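PDB 5KOL: inactive PncC family protein from Escherichia coli O157:H7, which is of unknown function and, although a member of the CinA family, probably has no nicotinamide-nucleotide (NMN) amidohydrolase activity. Local coordinates for residues S23-R28 with F163-L168; A50-E55 with K59-G64; Q81-R86 with E92-E97; N7-L12 with Y143-H148; F65-D70 with M74-V79. One frame throughout, in Å; residues are numbered along the deposited sequence. Where two conformers were deposited one is given.

Interaction 1: S23-R28 with F163-L168; sequences SALSQR and FALAQL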
# COMPACT_ATOMS: atom_id res chain seq x y z
N SER A 23 11.68 -2.32 -14.39
CA SER A 23 12.73 -3.17 -14.92
C SER A 23 14.11 -2.59 -14.64
O SER A 23 15.00 -3.27 -14.13
CB SER A 23 12.51 -3.35 -16.42
OG SER A 23 11.47 -4.28 -16.63
N ALA A 24 14.30 -1.32 -15.00
CA ALA A 24 15.60 -0.70 -14.76
C ALA A 24 15.88 -0.58 -13.27
O ALA A 24 16.98 -0.91 -12.80
CB ALA A 24 15.65 0.67 -15.43
N LEU A 25 14.88 -0.15 -12.50
CA LEU A 25 15.08 0.11 -11.08
C LEU A 25 15.35 -1.18 -10.31
O LEU A 25 16.21 -1.21 -9.41
CB LEU A 25 13.87 0.83 -10.52
CG LEU A 25 13.96 1.30 -9.06
CD1 LEU A 25 15.06 2.37 -8.90
CD2 LEU A 25 12.60 1.83 -8.56
N SER A 26 14.61 -2.26 -10.62
CA SER A 26 14.81 -3.49 -9.87
C SER A 26 16.23 -4.01 -10.05
O SER A 26 16.92 -4.33 -9.08
CB SER A 26 13.78 -4.54 -10.27
OG SER A 26 13.95 -4.97 -11.60
N GLN A 27 16.71 -4.05 -11.29
CA GLN A 27 18.03 -4.64 -11.49
C GLN A 27 19.13 -3.74 -10.96
O GLN A 27 20.17 -4.23 -10.51
CB GLN A 27 18.19 -4.94 -12.98
CG GLN A 27 17.49 -6.25 -13.23
CD GLN A 27 17.21 -6.45 -14.67
OE1 GLN A 27 17.51 -5.62 -15.50
NE2 GLN A 27 16.65 -7.59 -14.98
N ARG A 28 18.90 -2.43 -10.94
CA ARG A 28 19.88 -1.51 -10.37
C ARG A 28 20.02 -1.70 -8.86
O ARG A 28 21.15 -1.76 -8.33
CB ARG A 28 19.48 -0.07 -10.69
CG ARG A 28 20.36 0.94 -10.03
CD ARG A 28 21.82 0.73 -10.42
NE ARG A 28 22.66 1.61 -9.63
CZ ARG A 28 22.94 2.86 -9.96
NH1 ARG A 28 22.47 3.36 -11.10
NH2 ARG A 28 23.70 3.60 -9.16
N PHE A 163 6.57 9.23 -12.38
CA PHE A 163 7.59 10.23 -12.08
C PHE A 163 8.43 9.83 -10.86
O PHE A 163 9.65 9.98 -10.85
CB PHE A 163 6.94 11.59 -11.84
CG PHE A 163 7.91 12.66 -11.46
CD1 PHE A 163 8.63 13.32 -12.43
CD2 PHE A 163 8.12 12.99 -10.12
CE1 PHE A 163 9.55 14.29 -12.11
CE2 PHE A 163 9.04 13.97 -9.78
CZ PHE A 163 9.76 14.62 -10.77
N ALA A 164 7.76 9.35 -9.80
CA ALA A 164 8.47 8.93 -8.59
C ALA A 164 9.56 7.90 -8.90
O ALA A 164 10.67 7.97 -8.36
CB ALA A 164 7.46 8.35 -7.59
N LEU A 165 9.24 6.95 -9.78
CA LEU A 165 10.18 5.91 -10.20
C LEU A 165 11.27 6.48 -11.10
O LEU A 165 12.47 6.23 -10.89
CB LEU A 165 9.40 4.81 -10.94
CG LEU A 165 8.35 4.05 -10.09
CD1 LEU A 165 7.58 3.08 -10.96
CD2 LEU A 165 9.02 3.28 -8.96
N ALA A 166 10.88 7.23 -12.14
CA ALA A 166 11.85 7.74 -13.10
C ALA A 166 12.85 8.69 -12.44
O ALA A 166 14.04 8.70 -12.79
CB ALA A 166 11.13 8.45 -14.25
N GLN A 167 12.38 9.51 -11.49
CA GLN A 167 13.31 10.43 -10.83
C GLN A 167 14.26 9.69 -9.90
O GLN A 167 15.38 10.14 -9.69
CB GLN A 167 12.56 11.53 -10.08
CG GLN A 167 13.50 12.62 -9.50
CD GLN A 167 14.06 13.56 -10.57
OE1 GLN A 167 13.35 13.97 -11.51
NE2 GLN A 167 15.34 13.89 -10.45
N LEU A 168 13.83 8.57 -9.30
CA LEU A 168 14.80 7.80 -8.53
C LEU A 168 15.92 7.28 -9.44
O LEU A 168 17.09 7.30 -9.07
CB LEU A 168 14.11 6.66 -7.78
CG LEU A 168 15.10 5.79 -7.00
CD1 LEU A 168 15.92 6.62 -5.99
CD2 LEU A 168 14.35 4.70 -6.27
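Helix 18-31 and the C-terminal helix 153-171 come nearest, among the residues 23-28 and 163-168, at Leu25 and Leu165, whose CA atoms lie 7.6 Å apart. That spacing is bridged by leucine side chains alone. Leu25 supplies one partner for two: its CA–CB bond points at the opposing helix, and CG stands anti to the backbone N (chi1 -174°), which carries the isopropyl end straight out into the gap. There the fork divides its work. CD1 presses on the branch of Leu168, 3.6 Å from Leu168 CD2 and 3.9 Å from Leu168 CG, while CD2 reaches 3.9 Å from CD2 of Leu165. Leu168 CD2 also lies 4.1 Å from Leu25 CD2, so this methyl sits against both prongs. Leu25 crosses each of the two other leucines at about a right angle, and the touching is done by the branched ends and not along the length of the chains. Leu165 and Leu168, three residues and about one turn apart, present the two side chains that Leu25 meets. In the alpha/beta fold this is a helix-helix seam on one face of the central sheet: Leu168 also rests on Val110 and Ile112 of strand 110-116 and on Trp136 and Ile138 of strand 131-138, whereas Leu165 turns to Ile18, Leu21 and Thr22 in the first turns of helix 18-31. All three leucines are buried. Further out, Arg28 forms a salt bridge with Asp32 and a hydrogen bond to the carbonyl of Leu172, near the C-terminal end of the partner helix.

Interaction 2: A50-E55 with K59-G64; sequences ALCAAE and KFYGAG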
# COMPACT_ATOMS: atom_id res chain seq x y z
N ALA A 50 2.95 -1.02 -8.29
CA ALA A 50 3.87 -1.02 -9.42
C ALA A 50 5.10 -1.86 -9.11
O ALA A 50 5.56 -2.66 -9.93
CB ALA A 50 4.26 0.41 -9.77
N LEU A 51 5.63 -1.71 -7.89
CA LEU A 51 6.84 -2.43 -7.48
C LEU A 51 6.58 -3.90 -7.19
O LEU A 51 7.46 -4.74 -7.43
CB LEU A 51 7.42 -1.76 -6.24
CG LEU A 51 7.92 -0.34 -6.55
CD1 LEU A 51 8.10 0.46 -5.29
CD2 LEU A 51 9.23 -0.39 -7.34
N CYS A 52 5.40 -4.23 -6.65
CA CYS A 52 5.08 -5.62 -6.39
C CYS A 52 4.83 -6.39 -7.67
O CYS A 52 4.91 -7.63 -7.66
CB CYS A 52 3.87 -5.73 -5.47
SG CYS A 52 4.27 -5.26 -3.75
N ALA A 53 4.50 -5.71 -8.76
CA ALA A 53 4.33 -6.35 -10.06
C ALA A 53 5.65 -6.47 -10.81
O ALA A 53 5.69 -7.12 -11.86
CB ALA A 53 3.32 -5.59 -10.91
N ALA A 54 6.71 -5.87 -10.30
CA ALA A 54 8.00 -6.00 -10.94
C ALA A 54 8.55 -7.41 -10.76
O ALA A 54 8.13 -8.19 -9.90
CB ALA A 54 8.99 -4.97 -10.39
N GLU A 55 9.57 -7.68 -11.55
CA GLU A 55 10.26 -8.94 -11.51
C GLU A 55 11.17 -8.98 -10.32
O GLU A 55 11.81 -8.01 -10.03
CB GLU A 55 11.15 -9.09 -12.74
CG GLU A 55 10.44 -9.14 -14.06
CD GLU A 55 9.64 -10.40 -14.24
OE1 GLU A 55 10.21 -11.48 -14.04
OE2 GLU A 55 8.44 -10.28 -14.58
N LYS A 59 13.73 -9.46 -3.91
CA LYS A 59 15.16 -9.22 -3.83
C LYS A 59 15.50 -7.76 -3.56
O LYS A 59 16.67 -7.46 -3.31
CB LYS A 59 15.85 -9.68 -5.12
CG LYS A 59 15.88 -11.20 -5.27
CD LYS A 59 16.50 -11.62 -6.59
CE LYS A 59 16.58 -13.14 -6.68
NZ LYS A 59 16.90 -13.64 -8.06
N PHE A 60 14.52 -6.85 -3.57
CA PHE A 60 14.86 -5.46 -3.29
C PHE A 60 13.75 -4.68 -2.59
O PHE A 60 14.00 -3.55 -2.15
CB PHE A 60 15.25 -4.72 -4.57
CG PHE A 60 14.10 -4.47 -5.52
CD1 PHE A 60 13.66 -5.46 -6.37
CD2 PHE A 60 13.48 -3.23 -5.56
CE1 PHE A 60 12.61 -5.23 -7.23
CE2 PHE A 60 12.43 -3.00 -6.43
CZ PHE A 60 11.99 -4.00 -7.26
N TYR A 61 12.54 -5.24 -2.46
CA TYR A 61 11.41 -4.48 -1.94
C TYR A 61 10.51 -5.36 -1.08
O TYR A 61 10.05 -6.41 -1.54
CB TYR A 61 10.59 -3.87 -3.08
CG TYR A 61 9.36 -3.06 -2.65
CD1 TYR A 61 9.51 -1.80 -2.06
CD2 TYR A 61 8.07 -3.53 -2.88
CE1 TYR A 61 8.38 -1.04 -1.69
CE2 TYR A 61 6.94 -2.79 -2.52
CZ TYR A 61 7.11 -1.54 -1.93
OH TYR A 61 6.01 -0.80 -1.58
N GLY A 62 10.22 -4.90 0.14
CA GLY A 62 9.27 -5.63 0.97
C GLY A 62 8.18 -4.78 1.60
O GLY A 62 7.04 -5.23 1.71
N ALA A 63 8.51 -3.55 1.99
CA ALA A 63 7.65 -2.75 2.87
C ALA A 63 7.12 -1.53 2.15
O ALA A 63 7.90 -0.65 1.73
CB ALA A 63 8.43 -2.33 4.13
N GLY A 64 5.81 -1.43 2.04
CA GLY A 64 5.16 -0.25 1.50
C GLY A 64 4.14 0.29 2.48
O GLY A 64 3.39 -0.47 3.08
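Tyr61 extends toward helix 46-52 because its CG lies anti to the backbone N (chi1 179°); the backbone of Leu51 puts CB over the phenol ring, and its chi1 of -66° swings CG to where CD1 reaches Tyr61 CE1, 3.9 Å away. Leu51 CB sits over one face, 4.1 Å from the centroid of the Tyr61 ring and 21° off its normal, a CH-pi contact. The sulfur of Cys52 takes the rim instead: SG is 3.8 Å from Tyr61 CE2 and practically in the ring plane, a sulfur-aromatic contact at the edge. Two consecutive residues, Leu51 and Cys52, thus take a face and an edge of the same ring. Phe60, with CG held between its backbone N and carbonyl carbon, turns its ring edge toward Leu51 and the loop residues Ala54 and Glu55. Leu51 CD2 (4.2 Å from Phe60 CE2), Ala54 CB (4.4 Å from Phe60 CZ) and the carbonyl O of Glu55 all lie near that edge. The phenol hydroxyl is not left to the apolar contact, since it shares a hydrogen bond with Thr38 OG1. The contact closes the second half of a beta-alpha-beta unit, helix 46-52 packing on strand 61-67 beside the parallel strand 36-40, with Phe60 leaning on helix 18-31, Leu51 on Leu165 of helix 153-171, and Cys52 on Phe68 of the second subunit.

Interaction 3: Q81-R86 with E92-E97; sequences QQSLER and EKVAAE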
# COMPACT_ATOMS: atom_id res chain seq x y z
N GLN A 81 3.43 16.53 14.08
CA GLN A 81 2.24 17.37 14.09
C GLN A 81 2.57 18.82 13.75
O GLN A 81 1.82 19.47 13.02
CB GLN A 81 1.56 17.29 15.47
CG GLN A 81 0.17 17.90 15.54
CD GLN A 81 -0.35 17.96 16.97
OE1 GLN A 81 0.21 18.64 17.81
NE2 GLN A 81 -1.41 17.23 17.24
N GLN A 82 3.67 19.35 14.30
CA GLN A 82 4.05 20.73 13.98
C GLN A 82 4.26 20.93 12.48
O GLN A 82 3.83 21.94 11.92
CB GLN A 82 5.32 21.11 14.75
CG GLN A 82 5.12 20.98 16.28
CD GLN A 82 5.76 19.72 16.90
OE1 GLN A 82 5.38 18.58 16.58
NE2 GLN A 82 6.69 19.93 17.83
N SER A 83 4.91 19.98 11.81
CA SER A 83 5.17 20.16 10.39
C SER A 83 3.88 20.15 9.58
O SER A 83 3.75 20.90 8.60
CB SER A 83 6.14 19.09 9.88
OG SER A 83 5.54 17.81 9.85
N LEU A 84 2.91 19.31 9.97
CA LEU A 84 1.62 19.27 9.28
C LEU A 84 0.85 20.56 9.49
O LEU A 84 0.26 21.11 8.55
CB LEU A 84 0.81 18.07 9.78
CG LEU A 84 1.21 16.69 9.28
CD1 LEU A 84 0.58 15.65 10.15
CD2 LEU A 84 0.81 16.48 7.82
N GLU A 85 0.83 21.07 10.73
CA GLU A 85 0.17 22.34 11.01
C GLU A 85 0.81 23.51 10.27
O GLU A 85 0.10 24.40 9.79
CB GLU A 85 0.15 22.60 12.53
CG GLU A 85 -0.38 21.39 13.34
CD GLU A 85 -0.58 21.67 14.84
OE1 GLU A 85 0.25 22.38 15.45
OE2 GLU A 85 -1.56 21.13 15.41
N ARG A 86 2.14 23.55 10.18
CA ARG A 86 2.79 24.68 9.52
C ARG A 86 2.60 24.64 8.00
O ARG A 86 2.34 25.67 7.37
CB ARG A 86 4.28 24.71 9.85
CG ARG A 86 4.64 25.11 11.26
CD ARG A 86 6.13 24.91 11.52
NE ARG A 86 6.57 25.46 12.80
CZ ARG A 86 7.83 25.43 13.23
NH1 ARG A 86 8.77 24.87 12.49
NH2 ARG A 86 8.15 25.96 14.40
N GLU A 92 6.79 20.14 0.90
CA GLU A 92 8.15 19.63 0.83
C GLU A 92 8.58 19.00 2.14
O GLU A 92 9.21 17.93 2.16
CB GLU A 92 9.10 20.77 0.43
CG GLU A 92 10.56 20.38 0.46
CD GLU A 92 11.47 21.50 0.01
OE1 GLU A 92 12.69 21.25 -0.12
OE2 GLU A 92 10.98 22.63 -0.22
N LYS A 93 8.24 19.62 3.27
CA LYS A 93 8.69 19.11 4.56
C LYS A 93 8.05 17.76 4.87
O LYS A 93 8.74 16.83 5.30
CB LYS A 93 8.38 20.14 5.65
CG LYS A 93 8.69 19.68 7.07
CD LYS A 93 10.17 19.45 7.32
CE LYS A 93 10.46 19.33 8.82
NZ LYS A 93 11.89 19.01 9.13
N VAL A 94 6.74 17.62 4.65
CA VAL A 94 6.07 16.37 5.02
C VAL A 94 6.54 15.23 4.11
O VAL A 94 6.76 14.09 4.57
CB VAL A 94 4.54 16.58 4.98
CG1 VAL A 94 3.81 15.24 5.07
CG2 VAL A 94 4.12 17.51 6.12
N ALA A 95 6.72 15.51 2.83
CA ALA A 95 7.25 14.48 1.93
C ALA A 95 8.60 13.96 2.43
O ALA A 95 8.82 12.75 2.51
CB ALA A 95 7.38 15.08 0.52
N ALA A 96 9.51 14.88 2.79
CA ALA A 96 10.81 14.48 3.31
C ALA A 96 10.66 13.61 4.56
O ALA A 96 11.29 12.55 4.67
CB ALA A 96 11.66 15.73 3.60
N GLU A 97 9.82 14.03 5.51
CA GLU A 97 9.60 13.20 6.70
C GLU A 97 8.98 11.86 6.36
O GLU A 97 9.27 10.86 7.05
CB GLU A 97 8.71 13.92 7.72
CG GLU A 97 9.31 15.18 8.26
CD GLU A 97 8.39 15.83 9.26
OE1 GLU A 97 7.59 16.66 8.79
OE2 GLU A 97 8.48 15.53 10.47
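The Glu97 carboxylate is the flat group that faces Ser83, and both of its oxygens point at the start of helix 81-87. OE1 lies 2.6 Å from Ser83 OG, with a bent CD-OE1...OG angle near 131°, while OE2 accepts a hydrogen bond from the backbone N of Ser80. Ser83 was modelled in two conformers, and its OG is also within bonding reach of the carbonyl O of Ser80, so the link to OE1 is tentative. The helix N-terminus beside it would probably stabilise the negative charge. The two segments belong to a helical hairpin: helices 81-87 and 92-106 follow one another after a short turn and run roughly antiparallel, their axes 9.4 Å apart at an angle of 150°. On one flank of the serine the aliphatic start of Lys93 passes by, CG 3.8 Å from Ser83 CB. On the other, Val94 CG2 touches Leu84 CD2 at 3.9 Å, the two side chains crossing at about a right angle. Leu84 also rests on Val79 and on Met74 of helix 70-76, and Ala95 turns the longer helix onto Trp133 and Ala135 of the sheet.

Interaction 4: N7-L12 with Y143-H148; sequences NKIVQL and YTAVMH
Ile9 and Met147 slide past each other in opposite directions, the isoleucine reaching from residues 7-12 and the methionine from strand 141-148. The meeting point is Ile9 CG2 against Met147 SD, 3.6 Å apart. Met147 is folded back on itself, with all three torsions near -65°, and this curl brings the sulfur, not the terminal methyl, against the isoleucine. The other arm of Ile9 runs along the strand: CD1 lies 3.9 Å from Ala145 CB. Ala145 and Met147 are two residues apart and so face the same side of the strand, and Ile9 spans them with its two branches, CG2 at one and CD1 at the other. Met147 also packs on Phe163 of helix 153-171. Residues 7-12 have no regular structure, yet they are moored by that helix: the amide of Gln167 donates to the carbonyl O of Lys8 and accepts from Val10 N, gripping the backbone on both sides of Ile9. Between the segments the chemistry is wholly apolar and lies at the surface; dispersion contacts of this kind have little directionality, so the placing of Ile9 probably owes much to the Gln167 bonds.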
# COMPACT_ATOMS: atom_id res chain seq x y z
N ASN A 7 20.81 16.91 -10.83
CA ASN A 7 19.59 17.66 -10.51
C ASN A 7 18.88 18.08 -11.81
O ASN A 7 18.88 19.24 -12.22
CB ASN A 7 19.89 18.88 -9.65
CG ASN A 7 20.74 18.56 -8.42
OD1 ASN A 7 20.96 17.40 -8.08
ND2 ASN A 7 21.19 19.61 -7.73
N LYS A 8 18.28 17.09 -12.46
CA LYS A 8 17.37 17.34 -13.57
C LYS A 8 16.00 16.80 -13.20
O LYS A 8 15.89 15.68 -12.69
CB LYS A 8 17.85 16.70 -14.90
CG LYS A 8 19.21 17.18 -15.38
CD LYS A 8 19.72 16.43 -16.64
CE LYS A 8 20.44 17.40 -17.58
NZ LYS A 8 20.81 16.79 -18.92
N ILE A 9 14.96 17.60 -13.42
CA ILE A 9 13.59 17.12 -13.32
C ILE A 9 13.31 16.28 -14.56
O ILE A 9 13.27 16.80 -15.68
CB ILE A 9 12.60 18.29 -13.21
CG1 ILE A 9 12.85 19.09 -11.93
CG2 ILE A 9 11.16 17.78 -13.24
CD1 ILE A 9 12.52 18.31 -10.67
N VAL A 10 13.13 14.97 -14.38
CA VAL A 10 12.95 14.10 -15.53
C VAL A 10 11.66 14.48 -16.25
O VAL A 10 10.65 14.85 -15.63
CB VAL A 10 12.94 12.62 -15.11
CG1 VAL A 10 14.29 12.22 -14.56
CG2 VAL A 10 11.86 12.35 -14.09
N GLN A 11 11.71 14.45 -17.58
CA GLN A 11 10.53 14.68 -18.42
C GLN A 11 10.05 13.32 -18.91
O GLN A 11 10.72 12.68 -19.73
CB GLN A 11 10.87 15.61 -19.58
CG GLN A 11 11.58 16.91 -19.19
CD GLN A 11 10.63 17.99 -18.68
OE1 GLN A 11 10.24 18.01 -17.51
NE2 GLN A 11 10.25 18.91 -19.57
N LEU A 12 8.91 12.87 -18.41
CA LEU A 12 8.44 11.53 -18.73
C LEU A 12 8.22 11.36 -20.23
O LEU A 12 7.59 12.20 -20.88
CB LEU A 12 7.15 11.23 -17.98
CG LEU A 12 7.24 11.05 -16.46
CD1 LEU A 12 5.85 11.08 -15.86
CD2 LEU A 12 7.95 9.74 -16.11
N TYR A 143 16.24 13.99 -0.81
CA TYR A 143 15.95 14.87 -1.94
C TYR A 143 14.45 15.09 -2.07
O TYR A 143 13.65 14.23 -1.70
CB TYR A 143 16.48 14.26 -3.26
CG TYR A 143 17.94 13.87 -3.17
CD1 TYR A 143 18.32 12.65 -2.63
CD2 TYR A 143 18.93 14.73 -3.60
CE1 TYR A 143 19.65 12.29 -2.53
CE2 TYR A 143 20.27 14.38 -3.51
CZ TYR A 143 20.62 13.16 -2.97
OH TYR A 143 21.95 12.80 -2.87
N THR A 144 14.07 16.26 -2.61
CA THR A 144 12.66 16.57 -2.84
C THR A 144 12.51 17.20 -4.22
O THR A 144 13.46 17.76 -4.78
CB THR A 144 12.08 17.53 -1.78
OG1 THR A 144 12.75 18.80 -1.88
CG2 THR A 144 12.31 17.00 -0.35
N ALA A 145 11.29 17.11 -4.76
CA ALA A 145 10.90 17.79 -5.98
C ALA A 145 9.39 18.01 -5.95
O ALA A 145 8.66 17.20 -5.39
CB ALA A 145 11.30 16.99 -7.23
N VAL A 146 8.93 19.10 -6.55
CA VAL A 146 7.50 19.33 -6.72
C VAL A 146 7.17 19.31 -8.20
O VAL A 146 7.99 19.69 -9.05
CB VAL A 146 7.05 20.65 -6.05
CG1 VAL A 146 7.85 21.83 -6.59
CG2 VAL A 146 5.54 20.87 -6.23
N MET A 147 5.96 18.85 -8.52
CA MET A 147 5.44 18.78 -9.88
C MET A 147 4.00 19.29 -9.93
O MET A 147 3.26 19.18 -8.95
CB MET A 147 5.50 17.35 -10.42
CG MET A 147 6.90 16.79 -10.57
SD MET A 147 7.79 17.65 -11.89
CE MET A 147 6.91 17.08 -13.35
N HIS A 148 3.61 19.82 -11.09
CA HIS A 148 2.23 20.26 -11.33
C HIS A 148 1.71 19.52 -12.55
O HIS A 148 2.01 19.89 -13.68
CB HIS A 148 2.18 21.77 -11.52
CG HIS A 148 2.72 22.54 -10.35
ND1 HIS A 148 1.98 22.76 -9.21
CD2 HIS A 148 3.93 23.11 -10.14
CE1 HIS A 148 2.71 23.45 -8.35
NE2 HIS A 148 3.89 23.67 -8.89

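Interaction 5: F65-D70 with M74-V79; sequences FVTFTD and MKILSV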
# COMPACT_ATOMS: atom_id res chain seq x y z
N PHE A 65 4.11 1.61 2.63
CA PHE A 65 3.19 2.26 3.55
C PHE A 65 2.23 3.13 2.77
O PHE A 65 2.64 3.84 1.85
CB PHE A 65 3.98 3.09 4.58
CG PHE A 65 4.98 2.28 5.35
CD1 PHE A 65 4.56 1.47 6.40
CD2 PHE A 65 6.32 2.29 5.01
CE1 PHE A 65 5.46 0.70 7.11
CE2 PHE A 65 7.24 1.53 5.73
CZ PHE A 65 6.80 0.73 6.77
N VAL A 66 0.95 3.03 3.11
CA VAL A 66 -0.07 3.94 2.62
C VAL A 66 -0.61 4.69 3.82
O VAL A 66 -1.12 4.07 4.76
CB VAL A 66 -1.19 3.20 1.87
CG1 VAL A 66 -2.25 4.17 1.43
CG2 VAL A 66 -0.61 2.46 0.64
N THR A 67 -0.48 6.02 3.81
CA THR A 67 -0.88 6.86 4.95
C THR A 67 -1.70 8.00 4.37
O THR A 67 -1.14 9.04 3.99
CB THR A 67 0.34 7.38 5.72
OG1 THR A 67 1.24 8.01 4.80
CG2 THR A 67 1.08 6.23 6.39
N PHE A 68 -3.02 7.80 4.31
CA PHE A 68 -3.91 8.71 3.60
C PHE A 68 -4.30 9.93 4.43
O PHE A 68 -4.73 10.93 3.85
CB PHE A 68 -5.19 7.96 3.18
CG PHE A 68 -5.93 8.61 2.04
CD1 PHE A 68 -5.48 8.47 0.72
CD2 PHE A 68 -7.08 9.35 2.27
CE1 PHE A 68 -6.17 9.07 -0.34
CE2 PHE A 68 -7.77 9.96 1.22
CZ PHE A 68 -7.32 9.81 -0.08
N THR A 69 -4.18 9.87 5.76
CA THR A 69 -4.65 10.94 6.63
C THR A 69 -3.50 11.55 7.43
O THR A 69 -2.39 11.01 7.49
CB THR A 69 -5.73 10.43 7.60
OG1 THR A 69 -5.14 9.47 8.49
CG2 THR A 69 -6.90 9.79 6.84
N ASP A 70 -3.78 12.69 8.07
CA ASP A 70 -2.76 13.31 8.91
C ASP A 70 -2.35 12.36 10.04
O ASP A 70 -1.16 12.19 10.33
CB ASP A 70 -3.27 14.63 9.49
CG ASP A 70 -3.26 15.76 8.47
OD1 ASP A 70 -3.57 16.92 8.85
OD2 ASP A 70 -2.92 15.51 7.30
N MET A 74 1.32 10.68 11.01
CA MET A 74 1.93 10.91 12.32
C MET A 74 2.25 9.59 13.03
O MET A 74 3.28 9.47 13.70
CB MET A 74 0.99 11.76 13.17
CG MET A 74 0.78 13.15 12.58
SD MET A 74 0.10 14.35 13.72
CE MET A 74 -1.64 13.93 13.68
N LYS A 75 1.35 8.61 12.94
CA LYS A 75 1.52 7.38 13.71
C LYS A 75 2.49 6.42 13.04
O LYS A 75 3.34 5.83 13.71
CB LYS A 75 0.17 6.69 13.93
CG LYS A 75 0.28 5.46 14.81
CD LYS A 75 -1.02 5.13 15.46
CE LYS A 75 -0.84 4.22 16.68
NZ LYS A 75 0.35 3.32 16.54
N ILE A 76 2.36 6.24 11.72
CA ILE A 76 3.15 5.23 11.02
C ILE A 76 4.52 5.78 10.61
O ILE A 76 5.53 5.07 10.67
CB ILE A 76 2.37 4.71 9.79
CG1 ILE A 76 0.98 4.20 10.21
CG2 ILE A 76 3.16 3.64 9.04
CD1 ILE A 76 0.99 3.26 11.39
N LEU A 77 4.58 7.03 10.16
CA LEU A 77 5.81 7.55 9.56
C LEU A 77 6.46 8.63 10.41
O LEU A 77 7.41 9.27 9.96
CB LEU A 77 5.53 8.09 8.16
CG LEU A 77 4.95 7.00 7.25
CD1 LEU A 77 4.47 7.61 5.95
CD2 LEU A 77 5.98 5.90 6.99
N SER A 78 5.96 8.85 11.62
CA SER A 78 6.57 9.81 12.55
C SER A 78 6.68 11.20 11.92
O SER A 78 7.62 11.94 12.22
CB SER A 78 7.93 9.32 13.04
OG SER A 78 8.46 10.16 14.07
N VAL A 79 5.75 11.55 11.03
CA VAL A 79 5.62 12.93 10.59
C VAL A 79 5.15 13.77 11.77
O VAL A 79 4.18 13.41 12.46
CB VAL A 79 4.63 13.04 9.42
CG1 VAL A 79 4.38 14.50 9.07
CG2 VAL A 79 5.11 12.23 8.19
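Phe65 and Thr67 meet Ile76 and Leu77 in the dense half of the contact, where everything is buried. Phe65 CD1 lies 3.7 Å from Ile76 CG2 and its CG 4.1 Å from Leu77 CD2; both methyls approach the ring at a slant. Two residues along the strand, Thr67 takes the space beside them, its CG2 3.7 Å from Leu77 CD1 and 3.9 Å from Ile76 CB. With chi1 at 52°, Thr67 OG1 falls between its backbone N and carbonyl carbon and is turned onto Leu77 CD1, 3.5 Å away. This hydroxyl has no polar partner in the model, which is probably unfavourable. The other half is looser and partly open to solvent: the Asp70 carboxylate leads away from the contact, and Met74 lays CG and CE beside the Asp70 carbonyl O. The same oxygen takes the helical i to i+4 bond of helix 70-76, Met74 N donating to Asp70 O at 3.0 Å with an N-H...O angle of 154°. Beyond the strand, Phe65 and Val66 pair antiparallel with a strand of the second subunit, whose Ile76 packs on Phe65. The arrangement is a beta-alpha connection: strand 61-67 leads into helix 70-76, with Thr69 at the N-cap, its OG1 bonded to Ala72 N, and the helix folds back against the strand beside the dimer interface.

From the N terminus, residues 7-12 open interaction 4 and residues 23-28 open interaction 1. Interactions 2, 5 and 3 then close short loops in series, all within the two long ones. Interaction 4 closes at strand 141-148 and interaction 1 at helix 153-171, so these two cross. Gln167 joins them, and Leu51 and Phe60 join interaction 1 to interaction 2. Interactions 2 and 5 share strand 61-67, the edge that continues into the second subunit; interaction 5 meets interaction 3 where Leu84 packs on Met74 and Val79. A Glu92-Thr144 hydrogen bond connects interaction 3 to interaction 4, at the other edge strand.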